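Local coordinates for protein Alpha/beta hydrolase (Streptomyces albidoflavus, PDB 6KSU) that probably cyclises non-ribosomal peptides by macrolactam formation, joining residues of opposite chirality, as a serine-type cyclase of the beta-lactamase and penicillin-binding-protein family, at residues A[163-166]-A[172-175]; A[303-306]-A[312-315]; A[394-399]-A[456-461]; A[403-408]-A[413-418]; A[423-428]-A[433-438]. All blocks are in the same frame, centred on the assembly; numbering follows the deposited sequence.

From the N terminus, contact 1 closes a short loop between helices 153-160 and 176-189. Contact 2 closes an equally short turn, through strand 307-308, at the edge of the seven-stranded sheet, touching contact 1 where Leu304 packs on Tyr174. After the remaining sheet strands and helix 355-365 the chain enters the C-terminal barrel. Contact 3, 394-399 with 456-461, closes the long loop in which contacts 4 and 5 nest in series, each within one hairpin. Strand 401-407 neighbours 394-398 and 413-417 neighbours 420-427, so contacts 3, 4 and 5 share one sheet. Leu165, Phe166 and Ser173 of contact 1 reach Asn398 and Leu460 of contact 3, tying the helical part to the barrel.

Contact 1. Residues A[163-166]-A[172-175]; sequences PALF and FSYS
Leu165 and Ser173 face each other from two irregular segments whose nearest CA atoms, those of these same residues, are still 8.6 Å apart. No backbone bond spans that distance, and only side chains bridge it. Leu165 sends its CD2 methyl to 3.4 Å from Ser173 OG, an apolar carbon against a hydroxyl. Ser173 holds OG anti to its own backbone N (chi1 -176°), which carries the hydroxyl across toward the leucine. The polar demand of that hydroxyl is met by Ala467 N, with which OG forms a hydrogen bond, and the methyl packs against an oxygen already engaged. Phe166 adds a looser, oblique approach, its CZ lying 4.3 Å from Ser173 CB. Next along, Tyr174 takes no part in this packing but stacks on His134, and its OH makes weak hydrogen bonds to Ser83 OG and Lys86 NZ. This is consistent with an SxxK active site of the penicillin-binding-protein type, in which a second hydroxyl approaches the lysine. Ser175 ends the segment as the N-cap of helix 176-189, its OG bonded to Gly178 N and also to Val139 O. The loop is thus pinned between that helix and the barrel: Leu165 touches His469 and Phe166 touches Ala467, both on strand 466-470, while Asn398 of strand 394-398 meets Leu165 and Ser173 together.

Contact 2. Residues A[303-306]-A[312-315]; sequences GLAD and LMRH
Asp306 and His315 come closest in the backbone, CA to CA 5.4 Å, where the loop 303-306 runs up beside strand 313-315. The amide of Asp306 donates to Arg314 O over 2.9 Å, meeting that oxygen nearly along the C=O axis although the N-H itself is bent (139°). A second bond comes from a side chain: His315 NE2 donates at 3.2 Å to a lone pair of Leu304 O, in the carbonyl plane; the oxygen lies 26° out of the imidazole plane. The imidazole gets there because its CG stands beside the backbone N (chi1 -73°), which swings the ring's edge back to the loop 303-306. Between these two bonds the methyl of Ala305 is enclosed. Its CB lies in the plane of the imidazole at the ring's edge, 3.4 Å from His315 CD2, and 3.7 Å from Met313 CB. These residues lead into the small terminal turn of the seven-stranded antiparallel sheet, where strand 307-308 pairs with strand 313-315. Arg314 lays one guanidinium face over the carbonyl carbon of Asp306, while its NH1 is held by Gly316 O. The Asp306 carboxylate turns to the same turn residue, OD2 accepting from Gly316 N, and stays 4.8 Å from Arg314 NH1. Just before Ala305, Leu304 leans on Tyr174, whereas Met313 and His315 both touch Arg337 of strand 332-339.

Contact 3. Residues A[394-399]-A[456-461]; sequences GTYANG and GPVALL
Tyr396 projects from strand 394-398 to Val458 and Leu461, two strands away in the closed antiparallel barrel of eight strands. The strand between them is 466-470, which bonds to strand 394-398 through Ala397 with His469. The short axes therefore approach only to 7.8 Å, with their directions 46° apart, and no hydrogen bond joins the two segments. Along 456-461, Gly456, at the start, accepts a hydrogen bond at its O from Arg451 NH1. Val458 then meets the tyrosine: CG1 sits at the ring's edge, in its plane, 3.8 Å from Tyr396 CE1 and tightly placed at 3.1 Å from Tyr396 OH. The hydroxyl's hydrogen bond is to His392 O; toward Val458 CG1 it only packs. Ala459 and Leu460 form a classic beta bulge opposite Val450, and both point away from strand 394-398. Leu460 instead turns to Phe166 and Ala467, linking the barrel to the loop before helix 176-189. After the bulge, Leu461 comes back to the tyrosine, its side chain crossing the phenol at about a right angle. With CG anti to the backbone N (chi1 175°), it places CD1 over one face of the ring, offset toward the rim, while CB lies 3.9 Å from Tyr396 CD1.

Contact 4. Residues A[403-408]-A[413-418]; sequences LMVTHD and LFLTRE
Leu415 is flanked by two side chains of the opposing strand: its CD2 meets Leu403 CD2 at 3.6 Å, and its CD1 meets Val405 CG2, also at 3.6 Å. CG anti to the backbone N (chi1 -157°) brings the fork toward strand 401-407, and chi2 near 78° sends one methyl to each partner. On the reverse face Met404, Thr406, Phe414 and Thr416 lie together. Thr416 OG1 lies close to Met404 CB, 3.0 Å, a packing contact and no polar bond, while its CG2 meets Thr406 OG1 at 3.8 Å. The phenyl ring of Phe414 reaches the end of the strand, where Asp408 OD2 approaches its edge, 3.4 Å from CE2 and near the ring plane; carboxylate and ring are steeply inclined, at 62°. Beneath the side chains runs the ladder of an antiparallel beta hairpin, part of the C-terminal barrel. Met404 and Thr416 form a hydrogen-bonded pair, the amide of Thr416 giving the shortest link, 2.8 Å to Met404 O, and Thr406 with Phe414 forms the next. The intervening pair Val405 and Leu415 is non-hydrogen-bonded, but Val405 CA still offers its hydrogen to Phe414 O. Further out, Asp408 is steadied by the turn, its OD1 accepting from Asp412 N. At the far end Leu403 CD1 packs across the aliphatic part of Arg417 at an oblique angle, 3.7 Å from Arg417 CB. The arginine's NH1 is bonded to Tyr423 OH, and its guanidinium makes a cation-pi contact with Tyr420. Inward, Val405 rests on Tyr396 and Leu425.

Contact 5. Residues A[423-428]-A[433-438]; sequences YRLSLH and FVARSG
Val434 O accepts two hydrogens, from Ser426 N at 2.9 Å and from a bound water at 3.0 Å. The same water donates to Arg424 O over 2.6 Å and is bonded to Ser426 OG, tying three groups together beside the strand pair. Arg424 O in turn receives Arg436 N, in the carbonyl plane. The return bond, Arg424 N to Arg436 O, is shorter at 2.7 Å but bent (140°). Between these hydrogen-bonded pairs, Leu425 faces Ala435 as a non-hydrogen-bonded pair with apolar side chains. Leu425 CD1 comes to 3.5 Å from Phe433 CD2, obliquely to the ring. Tyr423 sets its CB 3.6 Å from Ala435 CB and carries its ring along strand 433-437, CD1 lying 3.6 Å from Ser437 CA; CG beside the backbone N (chi1 -56°) gives it that direction. At the turn, His428 ND1 is buried and has no partner in the model. Phe433 meets the ring of Phe449 and Leu427 touches Phe449, carrying the apolar face on to strand 445-451. Strands 420-427 and 432-437 thus form one beta hairpin of the closed eight-stranded antiparallel barrel, with Tyr423, Leu425, Leu427, Phe433 and Ala435 on the buried face.

Contact 1. Residues A[163-166]-A[172-175]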
# COMPACT_ATOMS: atom_id res chain seq x y z
N PRO A 163 -3.51 0.17 -22.80
CA PRO A 163 -2.17 0.68 -23.09
C PRO A 163 -1.31 0.74 -21.83
O PRO A 163 -1.76 1.16 -20.77
CB PRO A 163 -2.44 2.08 -23.65
CG PRO A 163 -3.81 2.43 -23.20
CD PRO A 163 -4.57 1.14 -23.10
N ALA A 164 -0.07 0.28 -21.96
CA ALA A 164 0.87 0.38 -20.86
C ALA A 164 1.25 1.84 -20.61
O ALA A 164 0.96 2.74 -21.41
CB ALA A 164 2.12 -0.44 -21.16
N LEU A 165 1.93 2.06 -19.49
CA LEU A 165 2.29 3.41 -19.08
C LEU A 165 3.60 3.86 -19.73
O LEU A 165 3.77 5.05 -20.02
CB LEU A 165 2.40 3.43 -17.56
CG LEU A 165 1.91 4.57 -16.69
CD1 LEU A 165 0.69 5.23 -17.29
CD2 LEU A 165 1.56 3.97 -15.34
N PHE A 166 4.50 2.92 -19.96
CA PHE A 166 5.85 3.04 -20.51
C PHE A 166 6.36 1.61 -20.56
O PHE A 166 5.66 0.71 -20.09
CB PHE A 166 6.73 3.95 -19.66
CG PHE A 166 6.60 3.73 -18.19
CD1 PHE A 166 7.11 2.58 -17.59
CD2 PHE A 166 5.96 4.67 -17.39
CE1 PHE A 166 6.98 2.37 -16.24
CE2 PHE A 166 5.83 4.47 -16.01
CZ PHE A 166 6.33 3.32 -15.43
N PHE A 172 8.97 3.65 -11.45
CA PHE A 172 7.99 3.22 -10.47
C PHE A 172 6.64 3.86 -10.76
O PHE A 172 6.55 5.07 -11.00
CB PHE A 172 8.47 3.59 -9.07
CG PHE A 172 7.49 3.23 -7.98
CD1 PHE A 172 7.56 1.99 -7.35
CD2 PHE A 172 6.50 4.12 -7.59
CE1 PHE A 172 6.67 1.62 -6.35
CE2 PHE A 172 5.59 3.77 -6.56
CZ PHE A 172 5.68 2.52 -5.94
N SER A 173 5.58 3.05 -10.76
CA SER A 173 4.23 3.59 -10.72
C SER A 173 3.34 2.62 -9.95
O SER A 173 3.17 1.47 -10.36
CB SER A 173 3.67 3.85 -12.13
OG SER A 173 2.39 4.45 -12.05
N TYR A 174 2.75 3.10 -8.85
CA TYR A 174 1.95 2.23 -8.01
C TYR A 174 0.74 1.71 -8.78
O TYR A 174 0.10 2.46 -9.52
CB TYR A 174 1.51 2.99 -6.76
CG TYR A 174 0.92 2.15 -5.66
CD1 TYR A 174 1.66 1.85 -4.51
CD2 TYR A 174 -0.39 1.68 -5.73
CE1 TYR A 174 1.11 1.09 -3.46
CE2 TYR A 174 -0.95 0.92 -4.67
CZ TYR A 174 -0.19 0.64 -3.55
OH TYR A 174 -0.74 -0.10 -2.52
N SER A 175 0.42 0.43 -8.60
CA SER A 175 -0.58 -0.22 -9.45
C SER A 175 -1.29 -1.31 -8.65
O SER A 175 -0.70 -2.33 -8.33
CB SER A 175 0.08 -0.78 -10.71
OG SER A 175 -0.83 -1.54 -11.48

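Contact 2. Residues A[303-306]-A[312-315]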
# COMPACT_ATOMS: atom_id res chain seq x y z
N GLY A 303 7.11 10.53 -3.92
CA GLY A 303 5.91 10.97 -3.24
C GLY A 303 5.22 9.94 -2.37
O GLY A 303 4.13 10.22 -1.86
N LEU A 304 5.81 8.74 -2.19
CA LEU A 304 5.27 7.66 -1.36
C LEU A 304 6.29 7.07 -0.40
O LEU A 304 5.99 6.92 0.78
CB LEU A 304 4.68 6.54 -2.23
CG LEU A 304 3.18 6.50 -2.52
CD1 LEU A 304 2.79 5.13 -3.08
CD2 LEU A 304 2.34 6.86 -1.28
N ALA A 305 7.49 6.73 -0.87
CA ALA A 305 8.53 6.16 -0.03
C ALA A 305 9.89 6.48 -0.65
O ALA A 305 9.98 6.99 -1.78
CB ALA A 305 8.36 4.65 0.12
N ASP A 306 10.95 6.13 0.08
CA ASP A 306 12.31 6.28 -0.45
C ASP A 306 12.72 5.14 -1.38
O ASP A 306 13.59 5.33 -2.23
CB ASP A 306 13.29 6.41 0.70
CG ASP A 306 13.01 7.61 1.54
OD1 ASP A 306 12.85 8.70 0.93
OD2 ASP A 306 12.91 7.48 2.78
N LEU A 312 7.26 -4.63 -0.20
CA LEU A 312 7.58 -3.71 0.89
C LEU A 312 8.13 -2.41 0.31
O LEU A 312 8.87 -2.42 -0.67
CB LEU A 312 8.61 -4.32 1.82
CG LEU A 312 8.16 -5.48 2.71
CD1 LEU A 312 9.37 -6.32 3.06
CD2 LEU A 312 7.45 -4.97 3.98
N MET A 313 7.76 -1.30 0.93
CA MET A 313 8.40 -0.01 0.71
C MET A 313 9.40 0.27 1.82
O MET A 313 9.36 -0.33 2.90
CB MET A 313 7.36 1.13 0.64
CG MET A 313 6.86 1.61 2.03
SD MET A 313 5.40 2.66 1.93
CE MET A 313 4.97 2.88 3.65
N ARG A 314 10.30 1.24 1.57
CA ARG A 314 11.33 1.66 2.51
C ARG A 314 11.17 3.13 2.86
O ARG A 314 11.01 3.97 1.97
CB ARG A 314 12.72 1.42 1.91
CG ARG A 314 13.86 1.95 2.75
CD ARG A 314 15.19 1.49 2.20
NE ARG A 314 15.48 2.07 0.89
CZ ARG A 314 15.94 3.30 0.70
NH1 ARG A 314 16.16 4.09 1.74
NH2 ARG A 314 16.17 3.74 -0.53
N HIS A 315 11.19 3.44 4.16
CA HIS A 315 11.28 4.80 4.67
C HIS A 315 12.58 4.92 5.46
O HIS A 315 12.82 4.13 6.38
CB HIS A 315 10.08 5.14 5.57
CG HIS A 315 8.80 5.35 4.81
ND1 HIS A 315 7.61 5.66 5.43
CD2 HIS A 315 8.52 5.26 3.49
CE1 HIS A 315 6.66 5.76 4.52
NE2 HIS A 315 7.19 5.53 3.34

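Contact 3. Residues A[394-399]-A[456-461]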
# COMPACT_ATOMS: atom_id res chain seq x y z
N GLY A 394 0.89 19.65 -22.37
CA GLY A 394 0.40 18.37 -22.84
C GLY A 394 -0.56 17.77 -21.84
O GLY A 394 -0.83 18.33 -20.78
N THR A 395 -1.10 16.61 -22.22
CA THR A 395 -2.03 15.84 -21.42
C THR A 395 -1.30 14.63 -20.85
O THR A 395 -0.62 13.92 -21.59
CB THR A 395 -3.22 15.39 -22.26
OG1 THR A 395 -3.90 16.53 -22.80
CG2 THR A 395 -4.20 14.59 -21.42
N TYR A 396 -1.41 14.40 -19.55
CA TYR A 396 -0.76 13.25 -18.93
C TYR A 396 -1.82 12.33 -18.36
O TYR A 396 -2.86 12.78 -17.88
CB TYR A 396 0.23 13.67 -17.84
CG TYR A 396 1.33 14.59 -18.35
CD1 TYR A 396 2.64 14.15 -18.46
CD2 TYR A 396 1.05 15.92 -18.71
CE1 TYR A 396 3.65 14.98 -18.91
CE2 TYR A 396 2.06 16.76 -19.17
CZ TYR A 396 3.36 16.28 -19.27
OH TYR A 396 4.37 17.09 -19.72
N ALA A 397 -1.57 11.02 -18.42
CA ALA A 397 -2.63 10.10 -18.06
C ALA A 397 -2.08 8.87 -17.37
O ALA A 397 -0.98 8.38 -17.69
CB ALA A 397 -3.47 9.69 -19.26
N ASN A 398 -2.88 8.38 -16.42
CA ASN A 398 -2.74 7.05 -15.84
C ASN A 398 -4.14 6.44 -15.88
O ASN A 398 -4.95 6.68 -14.97
CB ASN A 398 -2.19 7.11 -14.42
CG ASN A 398 -1.86 5.73 -13.86
OD1 ASN A 398 -2.70 4.83 -13.89
ND2 ASN A 398 -0.64 5.56 -13.35
N GLY A 399 -4.41 5.66 -16.92
CA GLY A 399 -5.70 5.00 -17.08
C GLY A 399 -6.81 6.02 -17.29
O GLY A 399 -6.79 6.80 -18.25
N GLY A 456 16.25 14.27 -23.80
CA GLY A 456 14.92 14.09 -24.31
C GLY A 456 13.93 15.05 -23.70
O GLY A 456 14.22 15.81 -22.76
N PRO A 457 12.72 15.03 -24.24
CA PRO A 457 11.64 15.85 -23.68
C PRO A 457 10.98 15.13 -22.51
O PRO A 457 11.27 13.98 -22.19
CB PRO A 457 10.69 15.99 -24.87
CG PRO A 457 10.81 14.64 -25.56
CD PRO A 457 12.24 14.15 -25.31
N VAL A 458 10.06 15.86 -21.88
CA VAL A 458 9.31 15.35 -20.74
C VAL A 458 8.43 14.18 -21.20
O VAL A 458 7.63 14.30 -22.13
CB VAL A 458 8.48 16.48 -20.11
CG1 VAL A 458 7.25 15.92 -19.43
CG2 VAL A 458 9.35 17.32 -19.14
N ALA A 459 8.61 13.03 -20.56
CA ALA A 459 7.78 11.87 -20.87
C ALA A 459 6.86 11.45 -19.72
O ALA A 459 5.81 10.85 -19.98
CB ALA A 459 8.67 10.68 -21.27
N LEU A 460 7.22 11.75 -18.48
CA LEU A 460 6.43 11.35 -17.33
C LEU A 460 6.28 12.48 -16.34
O LEU A 460 7.20 13.28 -16.13
CB LEU A 460 7.07 10.16 -16.59
CG LEU A 460 6.89 8.83 -17.29
CD1 LEU A 460 7.36 7.73 -16.36
CD2 LEU A 460 5.43 8.69 -17.67
N LEU A 461 5.10 12.52 -15.72
CA LEU A 461 4.85 13.25 -14.49
C LEU A 461 4.56 12.22 -13.41
O LEU A 461 3.71 11.33 -13.61
CB LEU A 461 3.67 14.20 -14.72
CG LEU A 461 2.97 15.08 -13.68
CD1 LEU A 461 2.19 16.18 -14.44
CD2 LEU A 461 2.06 14.31 -12.70

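Contact 4. Residues A[403-408]-A[413-418]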
# COMPACT_ATOMS: atom_id res chain seq x y z
N LEU A 403 -4.42 14.66 -16.28
CA LEU A 403 -4.02 15.99 -15.85
C LEU A 403 -3.55 16.72 -17.10
O LEU A 403 -3.07 16.08 -18.05
CB LEU A 403 -2.92 15.87 -14.78
CG LEU A 403 -2.92 16.59 -13.44
CD1 LEU A 403 -4.30 16.50 -12.80
CD2 LEU A 403 -1.86 15.94 -12.53
N MET A 404 -3.69 18.05 -17.13
CA MET A 404 -3.20 18.81 -18.28
C MET A 404 -2.27 19.92 -17.82
O MET A 404 -2.57 20.64 -16.87
CB MET A 404 -4.34 19.39 -19.10
CG MET A 404 -5.30 18.33 -19.64
SD MET A 404 -6.31 18.98 -20.98
CE MET A 404 -5.39 20.44 -21.43
N VAL A 405 -1.14 20.05 -18.50
CA VAL A 405 -0.24 21.16 -18.28
C VAL A 405 -0.53 22.17 -19.36
O VAL A 405 -0.29 21.91 -20.54
CB VAL A 405 1.23 20.75 -18.28
CG1 VAL A 405 2.11 22.00 -18.30
CG2 VAL A 405 1.52 19.90 -17.05
N THR A 406 -1.08 23.31 -18.97
CA THR A 406 -1.49 24.34 -19.90
C THR A 406 -0.75 25.62 -19.57
O THR A 406 0.10 25.67 -18.68
CB THR A 406 -3.00 24.57 -19.83
OG1 THR A 406 -3.33 25.23 -18.60
CG2 THR A 406 -3.74 23.24 -19.93
N HIS A 407 -1.09 26.67 -20.32
CA HIS A 407 -0.64 28.01 -20.02
C HIS A 407 -1.75 28.98 -20.36
O HIS A 407 -2.68 28.66 -21.10
CB HIS A 407 0.66 28.39 -20.75
CG HIS A 407 0.59 28.30 -22.24
ND1 HIS A 407 -0.04 27.27 -22.91
CD2 HIS A 407 1.13 29.09 -23.20
CE1 HIS A 407 0.10 27.44 -24.22
NE2 HIS A 407 0.80 28.54 -24.42
N ASP A 408 -1.65 30.17 -19.79
CA ASP A 408 -2.60 31.23 -20.10
C ASP A 408 -1.95 32.21 -21.08
O ASP A 408 -0.82 32.02 -21.53
CB ASP A 408 -3.07 31.91 -18.82
CG ASP A 408 -1.95 32.58 -18.05
OD1 ASP A 408 -0.79 32.52 -18.49
OD2 ASP A 408 -2.23 33.16 -16.97
N LEU A 413 2.28 28.83 -16.36
CA LEU A 413 1.92 27.41 -16.38
C LEU A 413 0.83 27.04 -15.37
O LEU A 413 0.87 27.43 -14.20
CB LEU A 413 3.16 26.55 -16.12
CG LEU A 413 4.20 26.51 -17.23
CD1 LEU A 413 5.25 25.45 -16.94
CD2 LEU A 413 3.52 26.27 -18.57
N PHE A 414 -0.13 26.24 -15.83
CA PHE A 414 -1.19 25.71 -14.98
C PHE A 414 -1.31 24.20 -15.12
O PHE A 414 -0.89 23.60 -16.11
CB PHE A 414 -2.53 26.38 -15.29
CG PHE A 414 -2.56 27.82 -14.93
CD1 PHE A 414 -3.10 28.23 -13.72
CD2 PHE A 414 -1.99 28.76 -15.78
CE1 PHE A 414 -3.10 29.59 -13.35
CE2 PHE A 414 -1.99 30.11 -15.44
CZ PHE A 414 -2.55 30.53 -14.22
N LEU A 415 -1.87 23.59 -14.09
CA LEU A 415 -2.26 22.19 -14.10
C LEU A 415 -3.77 22.13 -13.99
O LEU A 415 -4.35 22.67 -13.05
CB LEU A 415 -1.58 21.46 -12.95
CG LEU A 415 -1.39 19.95 -13.04
CD1 LEU A 415 -0.23 19.68 -13.93
CD2 LEU A 415 -1.14 19.38 -11.65
N THR A 416 -4.42 21.50 -14.97
CA THR A 416 -5.88 21.43 -14.97
C THR A 416 -6.31 19.98 -14.76
O THR A 416 -5.57 19.03 -15.03
CB THR A 416 -6.48 21.99 -16.26
OG1 THR A 416 -6.05 21.19 -17.36
CG2 THR A 416 -6.01 23.44 -16.51
N ARG A 417 -7.54 19.83 -14.28
CA ARG A 417 -8.02 18.58 -13.72
C ARG A 417 -9.54 18.62 -13.68
O ARG A 417 -10.11 19.57 -13.13
CB ARG A 417 -7.41 18.38 -12.33
CG ARG A 417 -7.88 17.18 -11.57
CD ARG A 417 -7.05 17.05 -10.29
NE ARG A 417 -7.46 15.90 -9.51
CZ ARG A 417 -7.37 15.82 -8.18
NH1 ARG A 417 -6.88 16.83 -7.48
NH2 ARG A 417 -7.78 14.72 -7.56
N GLU A 418 -10.18 17.57 -14.22
CA GLU A 418 -11.57 17.62 -14.69
C GLU A 418 -12.56 18.43 -13.84
O GLU A 418 -13.30 19.26 -14.38
CB GLU A 418 -12.09 16.19 -14.87
CG GLU A 418 -13.53 16.14 -15.37
CD GLU A 418 -13.74 15.16 -16.51
OE1 GLU A 418 -14.91 14.84 -16.83
OE2 GLU A 418 -12.73 14.72 -17.10

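Contact 5. Residues A[423-428]-A[433-438]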
# COMPACT_ATOMS: atom_id res chain seq x y z
N TYR A 423 -4.57 24.49 -10.95
CA TYR A 423 -3.45 24.69 -10.04
C TYR A 423 -2.41 25.59 -10.71
O TYR A 423 -2.13 25.46 -11.90
CB TYR A 423 -2.78 23.36 -9.64
CG TYR A 423 -3.62 22.24 -9.01
CD1 TYR A 423 -3.44 21.87 -7.67
CD2 TYR A 423 -4.53 21.51 -9.77
CE1 TYR A 423 -4.18 20.82 -7.11
CE2 TYR A 423 -5.26 20.46 -9.22
CZ TYR A 423 -5.09 20.12 -7.90
OH TYR A 423 -5.83 19.08 -7.38
N ARG A 424 -1.83 26.51 -9.95
CA ARG A 424 -0.66 27.21 -10.45
C ARG A 424 0.56 26.28 -10.36
O ARG A 424 0.83 25.70 -9.30
CB ARG A 424 -0.41 28.51 -9.68
CG ARG A 424 -1.63 29.43 -9.54
CD ARG A 424 -1.22 30.89 -9.37
NE ARG A 424 -0.46 31.36 -10.54
CZ ARG A 424 -0.87 32.29 -11.41
NH1 ARG A 424 -2.05 32.89 -11.27
NH2 ARG A 424 -0.09 32.62 -12.44
N LEU A 425 1.29 26.15 -11.47
CA LEU A 425 2.37 25.18 -11.59
C LEU A 425 3.72 25.89 -11.51
O LEU A 425 4.05 26.68 -12.39
CB LEU A 425 2.27 24.42 -12.92
CG LEU A 425 3.20 23.21 -13.11
CD1 LEU A 425 3.01 22.19 -11.97
CD2 LEU A 425 2.89 22.55 -14.42
N SER A 426 4.49 25.61 -10.47
CA SER A 426 5.84 26.14 -10.35
C SER A 426 6.82 25.04 -10.70
O SER A 426 6.78 23.95 -10.11
CB SER A 426 6.13 26.63 -8.94
OG SER A 426 5.40 27.79 -8.66
N LEU A 427 7.69 25.33 -11.67
CA LEU A 427 8.74 24.40 -12.07
C LEU A 427 10.00 24.70 -11.28
O LEU A 427 10.38 25.87 -11.13
CB LEU A 427 9.02 24.52 -13.57
CG LEU A 427 7.93 24.00 -14.50
CD1 LEU A 427 8.43 23.98 -15.91
CD2 LEU A 427 7.45 22.62 -14.07
N HIS A 428 10.65 23.65 -10.77
CA HIS A 428 11.80 23.79 -9.89
C HIS A 428 12.94 22.92 -10.41
O HIS A 428 12.78 22.17 -11.37
CB HIS A 428 11.45 23.40 -8.44
CG HIS A 428 10.75 24.49 -7.69
ND1 HIS A 428 9.38 24.56 -7.57
CD2 HIS A 428 11.24 25.58 -7.06
CE1 HIS A 428 9.05 25.63 -6.88
NE2 HIS A 428 10.16 26.28 -6.56
N PHE A 433 8.29 19.89 -9.19
CA PHE A 433 7.25 20.87 -9.40
C PHE A 433 6.30 20.86 -8.22
O PHE A 433 6.06 19.81 -7.61
CB PHE A 433 6.45 20.63 -10.68
CG PHE A 433 5.49 19.47 -10.61
CD1 PHE A 433 5.82 18.25 -11.20
CD2 PHE A 433 4.26 19.59 -9.98
CE1 PHE A 433 4.94 17.20 -11.17
CE2 PHE A 433 3.38 18.52 -9.92
CZ PHE A 433 3.72 17.33 -10.51
N VAL A 434 5.74 22.02 -7.95
CA VAL A 434 4.68 22.19 -6.97
C VAL A 434 3.50 22.84 -7.67
O VAL A 434 3.66 23.85 -8.36
CB VAL A 434 5.16 23.03 -5.78
CG1 VAL A 434 4.00 23.37 -4.85
CG2 VAL A 434 6.26 22.30 -5.05
N ALA A 435 2.32 22.23 -7.53
CA ALA A 435 1.07 22.77 -8.08
C ALA A 435 0.23 23.27 -6.91
O ALA A 435 -0.19 22.47 -6.07
CB ALA A 435 0.32 21.70 -8.88
N ARG A 436 -0.01 24.57 -6.85
CA ARG A 436 -0.83 25.13 -5.78
C ARG A 436 -2.25 25.32 -6.29
O ARG A 436 -2.45 25.91 -7.35
CB ARG A 436 -0.26 26.45 -5.24
CG ARG A 436 -1.07 27.01 -4.03
CD ARG A 436 -0.45 26.76 -2.61
NE ARG A 436 -1.18 25.75 -1.82
CZ ARG A 436 -1.06 25.58 -0.50
NH1 ARG A 436 -0.25 26.36 0.21
NH2 ARG A 436 -1.76 24.65 0.11
N SER A 437 -3.23 24.81 -5.53
CA SER A 437 -4.61 24.84 -5.98
C SER A 437 -5.24 26.21 -5.80
O SER A 437 -4.94 26.92 -4.84
CB SER A 437 -5.48 23.86 -5.22
OG SER A 437 -6.79 23.96 -5.76
N GLY A 438 -6.12 26.57 -6.73
CA GLY A 438 -6.86 27.82 -6.62
C GLY A 438 -7.99 27.77 -5.62
O GLY A 438 -8.52 28.81 -5.24
O HOH W 1 2.90 26.72 -8.17